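Local structure of ParB domain protein nuclease (Sulfolobus solfataricus, 5K5D) at residues D108-L113 and K215-D219; E95-T99 and L115-I119; Q47-L51 and V77-K81; E21-F25 and R90-Y94. The protein probably takes part in archaeal DNA segregation as a ParB-like partition protein of the pNOB8 type, possibly with nuclease activity. The protein carries 4 engineered substitutions. One frame throughout, in Å; residues are numbered along the deposited sequence.

Contacts 1, 2 and 4 form a continuous line of helix packing, and contact 3 lies apart in the sheet. Contacts 1 and 2 share helix 109-128, with centres about 15 Å apart. They touch where Arg112 O packs 3.6 Å from Trp98 CZ3. Contacts 2 and 4 share helix 90-99, with centres about 10 Å apart. They meet twice: Ile119 CD1 packs on Tyr94 O, and Ile97 CD1 on Phe25 CD2. Contact 3 is centred about 17 Å from contact 4 and does not touch it. Bound citrate, probably from the crystallisation liquor, is about 5 Å from the side chain of Ile97 in contact 2; citrate is also about 6 Å from that of Leu51 in contact 3.

Contact 1: residues D108-L113 and K215-D219; sequences DKNERL and KVPLD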
loop_
_atom_site.group_PDB
_atom_site.type_symbol
_atom_site.label_atom_id
_atom_site.label_comp_id
_atom_site.label_asym_id
_atom_site.label_seq_id
_atom_site.Cartn_x
_atom_site.Cartn_y
_atom_site.Cartn_z
ATOM N N ASP B 108 7.867 8.071 1.807
ATOM C CA ASP B 108 7.256 8.670 2.991
ATOM C C ASP B 108 6.215 7.734 3.606
ATOM O O ASP B 108 5.895 6.692 3.033
ATOM C CB ASP B 108 6.625 10.020 2.644
ATOM C CG ASP B 108 5.168 9.895 2.243
ATOM O OD1 ASP B 108 4.603 8.791 2.392
ATOM O OD2 ASP B 108 4.592 10.901 1.778
ATOM N N LYS B 109 5.699 8.097 4.776
ATOM C CA LYS B 109 4.791 7.221 5.513
ATOM C C LYS B 109 3.508 6.931 4.728
ATOM O O LYS B 109 2.943 5.842 4.830
ATOM C CB LYS B 109 4.463 7.827 6.885
ATOM C CG LYS B 109 3.832 6.859 7.881
ATOM C CD LYS B 109 3.687 7.507 9.253
ATOM C CE LYS B 109 3.132 6.535 10.281
ATOM N NZ LYS B 109 1.852 5.930 9.828
ATOM N N ASN B 110 3.065 7.906 3.939
ATOM C CA ASN B 110 1.816 7.794 3.188
ATOM C C ASN B 110 1.939 6.971 1.910
ATOM O O ASN B 110 0.963 6.390 1.437
ATOM C CB ASN B 110 1.264 9.182 2.858
ATOM C CG ASN B 110 0.728 9.901 4.081
ATOM O OD1 ASN B 110 1.490 10.463 4.867
ATOM N ND2 ASN B 110 -0.590 9.886 4.247
ATOM N N GLU B 111 3.140 6.932 1.351
ATOM C CA GLU B 111 3.380 6.188 0.127
ATOM C C GLU B 111 3.532 4.704 0.435
ATOM O O GLU B 111 3.145 3.853 -0.366
ATOM C CB GLU B 111 4.625 6.721 -0.587
ATOM C CG GLU B 111 4.460 8.124 -1.132
ATOM C CD GLU B 111 5.785 8.793 -1.454
ATOM O OE1 GLU B 111 5.787 9.767 -2.240
ATOM O OE2 GLU B 111 6.823 8.351 -0.919
ATOM N N ARG B 112 4.095 4.394 1.599
ATOM C CA ARG B 112 4.257 3.001 2.001
ATOM C C ARG B 112 2.930 2.414 2.475
ATOM O O ARG B 112 2.659 1.231 2.275
ATOM C CB ARG B 112 5.323 2.859 3.087
ATOM C CG ARG B 112 4.923 3.413 4.435
ATOM C CD ARG B 112 5.937 3.021 5.499
ATOM N NE ARG B 112 7.293 3.418 5.132
ATOM C CZ ARG B 112 8.366 3.169 5.871
ATOM N NH1 ARG B 112 8.242 2.521 7.022
ATOM N NH2 ARG B 112 9.563 3.567 5.460
ATOM N N LEU B 113 2.109 3.249 3.103
ATOM C CA LEU B 113 0.773 2.846 3.516
ATOM C C LEU B 113 -0.072 2.496 2.295
ATOM O O LEU B 113 -0.819 1.521 2.302
ATOM C CB LEU B 113 0.104 3.967 4.312
ATOM C CG LEU B 113 0.282 3.943 5.830
ATOM C CD1 LEU B 113 -0.111 5.281 6.457
ATOM C CD2 LEU B 113 -0.519 2.799 6.432
ATOM N N LYS B 215 -2.064 13.049 1.093
ATOM C CA LYS B 215 -1.167 12.456 2.079
ATOM C C LYS B 215 -1.597 12.788 3.507
ATOM O O LYS B 215 -0.765 12.867 4.410
ATOM C CB LYS B 215 0.277 12.917 1.848
ATOM C CG LYS B 215 0.867 12.511 0.509
ATOM C CD LYS B 215 2.225 13.172 0.301
ATOM C CE LYS B 215 2.857 12.774 -1.023
ATOM N NZ LYS B 215 3.132 11.314 -1.083
ATOM N N VAL B 216 -2.894 12.997 3.703
ATOM C CA VAL B 216 -3.439 13.184 5.044
ATOM C C VAL B 216 -2.890 12.115 5.986
ATOM O O VAL B 216 -2.975 10.924 5.690
ATOM C CB VAL B 216 -4.981 13.110 5.038
ATOM C CG1 VAL B 216 -5.515 12.898 6.451
ATOM C CG2 VAL B 216 -5.570 14.359 4.407
ATOM N N PRO B 217 -2.317 12.539 7.123
ATOM C CA PRO B 217 -1.729 11.587 8.072
ATOM C C PRO B 217 -2.766 10.586 8.572
ATOM O O PRO B 217 -3.916 10.958 8.820
ATOM C CB PRO B 217 -1.259 12.482 9.225
ATOM C CG PRO B 217 -1.089 13.827 8.608
ATOM C CD PRO B 217 -2.180 13.930 7.586
ATOM N N LEU B 218 -2.356 9.328 8.707
ATOM C CA LEU B 218 -3.231 8.274 9.200
ATOM C C LEU B 218 -3.829 8.625 10.556
ATOM O O LEU B 218 -5.051 8.685 10.722
ATOM C CB LEU B 218 -2.459 6.960 9.315
ATOM C CG LEU B 218 -3.158 5.827 10.071
ATOM C CD1 LEU B 218 -4.462 5.442 9.386
ATOM C CD2 LEU B 218 -2.247 4.616 10.207
ATOM N N ASP B 219 -2.955 8.852 11.527
ATOM C CA ASP B 219 -3.379 9.070 12.902
ATOM C C ASP B 219 -4.357 10.233 12.979
ATOM O O ASP B 219 -5.246 10.263 13.831
ATOM C CB ASP B 219 -2.151 9.311 13.775
ATOM C CG ASP B 219 -1.036 8.322 13.479
ATOM O OD1 ASP B 219 -1.019 7.239 14.103
ATOM O OD2 ASP B 219 -0.190 8.619 12.605
#
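Lys215 lays its side chain across the start of helix 109-128 and ends between two acids, Asp108 and Glu111. The lysine chain is extended to CE and then turns at its last torsion (chi4 -63°), which brings NZ to both carboxylates. NZ makes a salt bridge to Asp108 OD2 at 3.2 Å, from above the carboxylate plane, and a weak one to Glu111 OE1 at 3.3 Å. The same two acids form a capping box. Asp108 N donates to Glu111 OE2 at 2.9 Å, while Asp108 OD1 faces Glu111 N in a bond whose exact geometry is doubtful. Asn110 packs against the root of Lys215, with Asn110 CG 3.8 Å from Lys215 CB, and Asn110 ND2 donates to Val216 O at 3.0 Å. Val216 O lies near the amide plane, but ND2 stands above the plane of that carbonyl. ND2 also bonds Val209 O. Further along, Leu113 CD1 meets Leu218 CB at 4.1 Å, the two side chains crossing at about a right angle. Lys109 NZ is salt-bridged to Asp191. The contact thus joins the N-terminal ends of helices 109-128 and 218-230, with helix 189-201 packing on both Leu113 and Leu218.

Contact 2: residues E95-T99 and L115-I119; sequences ELIWT and LFQKI
Trp98 of helix 90-99 stacks on Phe116 of helix 109-128, and these successive helices form an antiparallel helical hairpin. The short axes run 10.3 Å apart at 166°. Trp98 CG stands anti to the backbone N (chi1 174°), which sends the indole across to the other helix. Starting at the root, CB meets Ile119 CG1 at 4.2 Å. CD2 comes next, over Phe116 CD1. On the outer ring, CE3 has Leu115 CG at 3.8 Å, placed at the indole edge and in its plane. CZ3 lies by the backbone N and CA of Phe116. CZ2 and CH2 sit over the phenyl ring. This is an offset stack, with the six-membered ring and the Phe116 ring nearly parallel (3°) and their centroids 4.1 Å apart. NE1 turns to a third partner, donating to Leu180 O at the end of helix 170-180. Replacing Trp98 by an alanine would probably open a gap between the helices, leaving one face of Phe116 without its cover and Leu180 O without its donor. One residue earlier, Ile97 CG2 packs 4.2 Å from Leu115 CD1.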
loop_
_atom_site.group_PDB
_atom_site.type_symbol
_atom_site.label_atom_id
_atom_site.label_comp_id
_atom_site.label_asym_id
_atom_site.label_seq_id
_atom_site.Cartn_x
_atom_site.Cartn_y
_atom_site.Cartn_z
ATOM N N GLU B 95 4.618 -10.487 -2.023
ATOM C CA GLU B 95 5.372 -10.468 -0.774
ATOM C C GLU B 95 6.758 -9.879 -0.972
ATOM O O GLU B 95 7.233 -9.097 -0.148
ATOM C CB GLU B 95 5.440 -11.868 -0.158
ATOM C CG GLU B 95 4.108 -12.301 0.436
ATOM C CD GLU B 95 3.911 -13.804 0.439
ATOM O OE1 GLU B 95 4.917 -14.548 0.467
ATOM O OE2 GLU B 95 2.740 -14.238 0.407
ATOM N N LEU B 96 7.394 -10.246 -2.080
ATOM C CA LEU B 96 8.703 -9.706 -2.423
ATOM C C LEU B 96 8.658 -8.193 -2.591
ATOM O O LEU B 96 9.505 -7.483 -2.061
ATOM C CB LEU B 96 9.246 -10.373 -3.684
ATOM C CG LEU B 96 9.646 -11.831 -3.473
ATOM C CD1 LEU B 96 10.107 -12.465 -4.776
ATOM C CD2 LEU B 96 10.732 -11.915 -2.408
ATOM N N ILE B 97 7.663 -7.700 -3.322
ATOM C CA ILE B 97 7.539 -6.270 -3.558
ATOM C C ILE B 97 7.383 -5.511 -2.247
ATOM O O ILE B 97 7.885 -4.396 -2.104
ATOM C CB ILE B 97 6.351 -5.937 -4.480
ATOM C CG1 ILE B 97 6.614 -6.432 -5.906
ATOM C CG2 ILE B 97 6.093 -4.433 -4.492
ATOM C CD1 ILE B 97 5.389 -6.374 -6.807
ATOM N N TRP B 98 6.687 -6.115 -1.290
ATOM C CA TRP B 98 6.503 -5.477 0.007
ATOM C C TRP B 98 7.778 -5.544 0.830
ATOM O O TRP B 98 8.147 -4.587 1.513
ATOM C CB TRP B 98 5.363 -6.125 0.785
ATOM C CG TRP B 98 5.232 -5.584 2.176
ATOM C CD1 TRP B 98 5.431 -6.259 3.344
ATOM C CD2 TRP B 98 4.891 -4.240 2.545
ATOM N NE1 TRP B 98 5.223 -5.425 4.416
ATOM C CE2 TRP B 98 4.892 -4.183 3.950
ATOM C CE3 TRP B 98 4.575 -3.091 1.816
ATOM C CZ2 TRP B 98 4.589 -3.013 4.647
ATOM C CZ3 TRP B 98 4.279 -1.933 2.511
ATOM C CH2 TRP B 98 4.288 -1.902 3.912
ATOM N N THR B 99 8.445 -6.688 0.770
ATOM C CA THR B 99 9.675 -6.879 1.515
ATOM C C THR B 99 10.725 -5.869 1.096
ATOM O O THR B 99 11.425 -5.316 1.939
ATOM C CB THR B 99 10.240 -8.295 1.337
ATOM O OG1 THR B 99 9.431 -9.225 2.065
ATOM C CG2 THR B 99 11.663 -8.356 1.867
ATOM N N LEU B 115 1.094 1.483 -0.537
ATOM C CA LEU B 115 1.636 0.221 -1.024
ATOM C C LEU B 115 1.139 -0.922 -0.147
ATOM O O LEU B 115 0.737 -1.973 -0.643
ATOM C CB LEU B 115 3.166 0.254 -1.028
ATOM C CG LEU B 115 3.897 -1.062 -1.322
ATOM C CD1 LEU B 115 3.517 -1.627 -2.679
ATOM C CD2 LEU B 115 5.404 -0.859 -1.234
ATOM N N PHE B 116 1.164 -0.695 1.161
ATOM C CA PHE B 116 0.747 -1.701 2.123
ATOM C C PHE B 116 -0.673 -2.170 1.831
ATOM O O PHE B 116 -0.937 -3.372 1.769
ATOM C CB PHE B 116 0.828 -1.144 3.542
ATOM C CG PHE B 116 1.044 -2.194 4.587
ATOM C CD1 PHE B 116 1.323 -3.502 4.222
ATOM C CD2 PHE B 116 0.968 -1.878 5.936
ATOM C CE1 PHE B 116 1.524 -4.475 5.181
ATOM C CE2 PHE B 116 1.169 -2.850 6.903
ATOM C CZ PHE B 116 1.447 -4.150 6.524
ATOM N N GLN B 117 -1.583 -1.217 1.654
ATOM C CA GLN B 117 -2.959 -1.548 1.311
ATOM C C GLN B 117 -3.052 -2.288 -0.022
ATOM O O GLN B 117 -3.777 -3.276 -0.134
ATOM C CB GLN B 117 -3.839 -0.295 1.274
ATOM C CG GLN B 117 -5.255 -0.573 0.796
ATOM C CD GLN B 117 -6.105 0.676 0.711
ATOM O OE1 GLN B 117 -5.850 1.665 1.395
ATOM N NE2 GLN B 117 -7.126 0.638 -0.140
ATOM N N LYS B 118 -2.325 -1.807 -1.029
ATOM C CA LYS B 118 -2.350 -2.438 -2.347
ATOM C C LYS B 118 -1.946 -3.893 -2.223
ATOM O O LYS B 118 -2.523 -4.769 -2.861
ATOM C CB LYS B 118 -1.412 -1.732 -3.321
ATOM C CG LYS B 118 -1.963 -0.460 -3.919
ATOM C CD LYS B 118 -0.978 0.120 -4.912
ATOM C CE LYS B 118 -1.351 1.538 -5.302
ATOM N NZ LYS B 118 -0.342 2.133 -6.221
ATOM N N ILE B 119 -0.948 -4.138 -1.384
ATOM C CA ILE B 119 -0.477 -5.492 -1.137
ATOM C C ILE B 119 -1.519 -6.310 -0.371
ATOM O O ILE B 119 -1.933 -7.372 -0.830
ATOM C CB ILE B 119 0.868 -5.491 -0.379
ATOM C CG1 ILE B 119 1.958 -4.834 -1.234
ATOM C CG2 ILE B 119 1.277 -6.904 -0.009
ATOM C CD1 ILE B 119 2.255 -5.567 -2.538
#

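Contact 3: residues Q47-L51 and V77-K81; sequences QIFPL and VKILK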
loop_
_atom_site.group_PDB
_atom_site.type_symbol
_atom_site.label_atom_id
_atom_site.label_comp_id
_atom_site.label_asym_id
_atom_site.label_seq_id
_atom_site.Cartn_x
_atom_site.Cartn_y
_atom_site.Cartn_z
ATOM N N GLN B 47 25.806 -1.602 -10.452
ATOM C CA GLN B 47 24.799 -2.332 -9.693
ATOM C C GLN B 47 25.324 -2.837 -8.358
ATOM O O GLN B 47 26.082 -3.803 -8.310
ATOM C CB GLN B 47 24.278 -3.512 -10.508
ATOM C CG GLN B 47 22.848 -3.351 -10.966
ATOM C CD GLN B 47 22.228 -4.666 -11.387
ATOM O OE1 GLN B 47 22.704 -5.326 -12.316
ATOM N NE2 GLN B 47 21.162 -5.060 -10.698
ATOM N N ILE B 48 24.909 -2.184 -7.278
ATOM C CA ILE B 48 25.245 -2.640 -5.935
ATOM C C ILE B 48 24.331 -3.800 -5.548
ATOM O O ILE B 48 24.786 -4.820 -5.029
ATOM C CB ILE B 48 25.099 -1.507 -4.903
ATOM C CG1 ILE B 48 26.057 -0.359 -5.227
ATOM C CG2 ILE B 48 25.364 -2.030 -3.500
ATOM C CD1 ILE B 48 27.521 -0.717 -5.069
ATOM N N PHE B 49 23.039 -3.636 -5.819
ATOM C CA PHE B 49 22.039 -4.649 -5.511
ATOM C C PHE B 49 21.418 -5.214 -6.784
ATOM O O PHE B 49 21.180 -4.479 -7.742
ATOM C CB PHE B 49 20.943 -4.053 -4.630
ATOM C CG PHE B 49 21.408 -3.683 -3.252
ATOM C CD1 PHE B 49 22.153 -4.572 -2.496
ATOM C CD2 PHE B 49 21.106 -2.443 -2.715
ATOM C CE1 PHE B 49 22.583 -4.234 -1.227
ATOM C CE2 PHE B 49 21.534 -2.100 -1.448
ATOM C CZ PHE B 49 22.274 -2.996 -0.703
ATOM N N PRO B 50 21.154 -6.529 -6.799
ATOM C CA PRO B 50 20.527 -7.160 -7.963
ATOM C C PRO B 50 19.028 -6.907 -7.980
ATOM O O PRO B 50 18.442 -6.580 -6.946
ATOM C CB PRO B 50 20.805 -8.643 -7.741
ATOM C CG PRO B 50 20.857 -8.786 -6.259
ATOM C CD PRO B 50 21.466 -7.507 -5.740
ATOM N N LEU B 51 18.419 -7.053 -9.151
ATOM C CA LEU B 51 16.982 -6.892 -9.287
ATOM C C LEU B 51 16.279 -8.207 -8.967
ATOM O O LEU B 51 16.920 -9.255 -8.852
ATOM C CB LEU B 51 16.629 -6.420 -10.697
ATOM C CG LEU B 51 17.324 -5.135 -11.144
ATOM C CD1 LEU B 51 16.732 -4.653 -12.455
ATOM C CD2 LEU B 51 17.207 -4.061 -10.075
ATOM N N VAL B 77 22.285 -7.303 -16.548
ATOM C CA VAL B 77 21.930 -6.949 -15.184
ATOM C C VAL B 77 21.927 -8.159 -14.253
ATOM O O VAL B 77 21.425 -9.230 -14.599
ATOM C CB VAL B 77 20.570 -6.202 -15.136
ATOM C CG1 VAL B 77 19.559 -6.864 -16.055
ATOM C CG2 VAL B 77 20.046 -6.110 -13.710
ATOM N N LYS B 78 22.515 -7.976 -13.077
ATOM C CA LYS B 78 22.517 -8.993 -12.039
ATOM C C LYS B 78 21.114 -9.095 -11.455
ATOM O O LYS B 78 20.491 -8.080 -11.147
ATOM C CB LYS B 78 23.516 -8.615 -10.942
ATOM C CG LYS B 78 24.939 -8.388 -11.444
ATOM C CD LYS B 78 25.646 -7.238 -10.714
ATOM C CE LYS B 78 25.939 -7.557 -9.257
ATOM N NZ LYS B 78 24.708 -7.584 -8.414
ATOM N N ILE B 79 20.612 -10.317 -11.313
ATOM C CA ILE B 79 19.284 -10.518 -10.748
ATOM C C ILE B 79 19.235 -11.644 -9.716
ATOM O O ILE B 79 20.159 -12.457 -9.601
ATOM C CB ILE B 79 18.229 -10.809 -11.842
ATOM C CG1 ILE B 79 18.488 -12.166 -12.503
ATOM C CG2 ILE B 79 18.203 -9.696 -12.875
ATOM C CD1 ILE B 79 17.404 -12.585 -13.490
ATOM N N LEU B 80 18.148 -11.666 -8.954
ATOM C CA LEU B 80 17.817 -12.815 -8.131
ATOM C C LEU B 80 16.619 -13.510 -8.770
ATOM O O LEU B 80 15.487 -13.023 -8.685
ATOM C CB LEU B 80 17.494 -12.392 -6.697
ATOM C CG LEU B 80 18.606 -11.672 -5.932
ATOM C CD1 LEU B 80 18.208 -11.449 -4.477
ATOM C CD2 LEU B 80 19.905 -12.450 -6.011
ATOM N N LYS B 81 16.878 -14.633 -9.434
ATOM C CA LYS B 81 15.816 -15.420 -10.041
ATOM C C LYS B 81 15.223 -16.373 -9.010
ATOM O O LYS B 81 15.873 -17.329 -8.578
ATOM C CB LYS B 81 16.331 -16.205 -11.249
ATOM C CG LYS B 81 15.226 -16.840 -12.075
ATOM C CD LYS B 81 15.773 -17.608 -13.268
ATOM C CE LYS B 81 16.464 -18.887 -12.831
ATOM N NZ LYS B 81 16.982 -19.649 -14.002
#
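Leu51 pairs with Ile79 in a parallel beta bridge, bonded through the residues on either side of Ile79. Leu51 N donates to Lys78 O at 3.1 Å, and Leu80 N donates to Leu51 O at 2.7 Å. The second bond runs nearly along the C=O axis. Gln47 continues this pairing with its side chain, much as a backbone peptide would. Its OE1 accepts from Lys78 N at 2.8 Å, on a lone pair and in the carbonyl plane. Its NE2 donates to Lys78 O at 3.1 Å, again on a lone pair. Lys78 O is therefore gripped by two donors, Gln47 NE2 and Leu51 N. With both ends of the amide bonded to one residue, its rotation is fixed. NE2 also makes a weak bond to Phe49 O, within its own loop. Val77 CG2 stands anti to the backbone N and packs against the amide. The same methyl lies 3.8 Å from Leu51 CD1. Pro50 CG rests 3.7 Å from Leu80 CG, and Leu51 CB faces Ile79 CG2 at 4.2 Å. Lys78 bends back along Gln47, its CD 4.0 Å from Gln47 CB. Helix 63-71 packs on Gln47, Leu51 and Val77 through Met69. Strand 76-82 bonds strand 9-15 along its other edge. The contact thus starts the pairing of the two central strands in the mixed four-stranded sheet of the ParB-like N-terminal domain, where strand 51-53 runs parallel to 76-82.

Contact 4: residues E21-F25 and R90-Y94; sequences EDDEF and RDKAY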
loop_
_atom_site.group_PDB
_atom_site.type_symbol
_atom_site.label_atom_id
_atom_site.label_comp_id
_atom_site.label_asym_id
_atom_site.label_seq_id
_atom_site.Cartn_x
_atom_site.Cartn_y
_atom_site.Cartn_z
ATOM N N GLU B 21 8.603 -7.385 -18.359
ATOM C CA GLU B 21 7.930 -6.558 -17.370
ATOM C C GLU B 21 6.454 -6.905 -17.223
ATOM O O GLU B 21 5.791 -7.280 -18.188
ATOM C CB GLU B 21 8.112 -5.072 -17.683
ATOM C CG GLU B 21 7.332 -4.573 -18.879
ATOM C CD GLU B 21 7.441 -3.070 -19.042
ATOM O OE1 GLU B 21 8.538 -2.522 -18.789
ATOM O OE2 GLU B 21 6.428 -2.438 -19.408
ATOM N N ASP B 22 5.960 -6.792 -15.995
ATOM C CA ASP B 22 4.564 -7.042 -15.683
ATOM C C ASP B 22 3.952 -5.708 -15.294
ATOM O O ASP B 22 4.375 -5.083 -14.319
ATOM C CB ASP B 22 4.452 -8.030 -14.524
ATOM C CG ASP B 22 3.018 -8.378 -14.190
ATOM O OD1 ASP B 22 2.583 -9.499 -14.521
ATOM O OD2 ASP B 22 2.325 -7.528 -13.594
ATOM N N ASP B 23 2.964 -5.261 -16.056
ATOM C CA ASP B 23 2.458 -3.905 -15.887
ATOM C C ASP B 23 1.874 -3.652 -14.501
ATOM O O ASP B 23 1.852 -2.516 -14.029
ATOM C CB ASP B 23 1.448 -3.555 -16.976
ATOM C CG ASP B 23 1.744 -2.221 -17.620
ATOM O OD1 ASP B 23 1.179 -1.201 -17.166
ATOM O OD2 ASP B 23 2.563 -2.191 -18.566
ATOM N N GLU B 24 1.417 -4.711 -13.840
ATOM C CA GLU B 24 0.896 -4.566 -12.491
ATOM C C GLU B 24 2.033 -4.313 -11.513
ATOM O O GLU B 24 1.969 -3.390 -10.705
ATOM C CB GLU B 24 0.107 -5.802 -12.059
ATOM C CG GLU B 24 -0.703 -5.574 -10.793
ATOM C CD GLU B 24 -0.831 -6.817 -9.939
ATOM O OE1 GLU B 24 0.172 -7.546 -9.799
ATOM O OE2 GLU B 24 -1.934 -7.067 -9.409
ATOM N N PHE B 25 3.070 -5.140 -11.581
ATOM C CA PHE B 25 4.219 -4.976 -10.699
ATOM C C PHE B 25 4.891 -3.649 -10.989
ATOM O O PHE B 25 5.439 -3.004 -10.094
ATOM C CB PHE B 25 5.214 -6.119 -10.887
ATOM C CG PHE B 25 4.630 -7.475 -10.624
ATOM C CD1 PHE B 25 5.149 -8.604 -11.244
ATOM C CD2 PHE B 25 3.556 -7.625 -9.759
ATOM C CE1 PHE B 25 4.607 -9.855 -11.005
ATOM C CE2 PHE B 25 3.010 -8.874 -9.515
ATOM C CZ PHE B 25 3.535 -9.989 -10.139
ATOM N N ARG B 90 1.154 -15.329 -7.720
ATOM C CA ARG B 90 1.220 -13.887 -7.508
ATOM C C ARG B 90 1.539 -13.528 -6.062
ATOM O O ARG B 90 2.352 -12.642 -5.800
ATOM C CB ARG B 90 -0.097 -13.226 -7.908
ATOM C CG ARG B 90 -0.378 -13.245 -9.395
ATOM C CD ARG B 90 0.406 -12.181 -10.151
ATOM N NE ARG B 90 -0.443 -11.057 -10.522
ATOM C CZ ARG B 90 -0.096 -10.136 -11.413
ATOM N NH1 ARG B 90 1.079 -10.222 -12.020
ATOM N NH2 ARG B 90 -0.922 -9.136 -11.704
ATOM N N ASP B 91 0.884 -14.210 -5.129
ATOM C CA ASP B 91 1.051 -13.907 -3.714
ATOM C C ASP B 91 2.523 -13.798 -3.339
ATOM O O ASP B 91 2.896 -12.970 -2.504
ATOM C CB ASP B 91 0.327 -14.934 -2.826
ATOM C CG ASP B 91 0.744 -16.366 -3.116
ATOM O OD1 ASP B 91 0.749 -16.760 -4.301
ATOM O OD2 ASP B 91 1.064 -17.104 -2.157
ATOM N N LYS B 92 3.356 -14.620 -3.969
ATOM C CA LYS B 92 4.790 -14.590 -3.708
ATOM C C LYS B 92 5.450 -13.328 -4.263
ATOM O O LYS B 92 6.323 -12.744 -3.621
ATOM C CB LYS B 92 5.468 -15.844 -4.257
ATOM C CG LYS B 92 5.188 -17.103 -3.444
ATOM C CD LYS B 92 5.874 -18.306 -4.058
ATOM C CE LYS B 92 5.833 -19.506 -3.125
ATOM N NZ LYS B 92 4.442 -19.920 -2.806
ATOM N N ALA B 93 5.027 -12.904 -5.451
ATOM C CA ALA B 93 5.547 -11.671 -6.039
ATOM C C ALA B 93 5.133 -10.485 -5.177
ATOM O O ALA B 93 5.930 -9.588 -4.907
ATOM C CB ALA B 93 5.045 -11.498 -7.462
ATOM N N TYR B 94 3.877 -10.501 -4.748
ATOM C CA TYR B 94 3.348 -9.493 -3.842
ATOM C C TYR B 94 4.186 -9.357 -2.575
ATOM O O TYR B 94 4.444 -8.248 -2.109
ATOM C CB TYR B 94 1.905 -9.827 -3.474
ATOM C CG TYR B 94 0.952 -9.725 -4.640
ATOM C CD1 TYR B 94 -0.113 -10.606 -4.777
ATOM C CD2 TYR B 94 1.121 -8.745 -5.607
ATOM C CE1 TYR B 94 -0.980 -10.512 -5.848
ATOM C CE2 TYR B 94 0.259 -8.642 -6.677
ATOM C CZ TYR B 94 -0.789 -9.527 -6.793
ATOM O OH TYR B 94 -1.646 -9.420 -7.861
#
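Asp22 OD2 is gripped by two backbone N-H groups and, more weakly, by Arg90. Glu24 N and Phe25 N donate to it at 3.0 Å and 3.2 Å, reaching it on its anti side from opposite faces of the carboxylate. Asp22 is thus the N-cap of the short helix 23-26. Its CG stands anti to the backbone N (chi1 -178°), and OD1 accepts a salt-bridging hydrogen bond from Arg90 NH1 at 3.0 Å. NH1 meets OD1 from above the carboxylate plane. Asp22 sits at the guanidinium edge, whereas Glu24 OE1 lies over a face, 2.7 Å from Arg90 NH2. Glu24 makes its salt bridge by charge alone, since no N-H points at OE1; the two planes are 10° apart. Glu24 OE2 accepts from Tyr94 OH at 2.8 Å on its syn lone pair, and is also salt-bridged to Arg122. Beside these charges, Phe25 CZ packs 3.4 Å from Ala93 CB, and Phe25 CE2 meets Tyr94 CE2 at 4.0 Å. An asparagine at Asp22 would probably weaken the contact, leaving Arg90 NH1 without its charged mate at the guanidinium edge. Arg90 pairs with two acids, one at its edge and one over a face, and Arg122 adds a second positive charge beside Glu24. This arrangement is likely to keep both carboxylates ionised, and it ties the cap of helix 23-26 to helix 90-99 by charge.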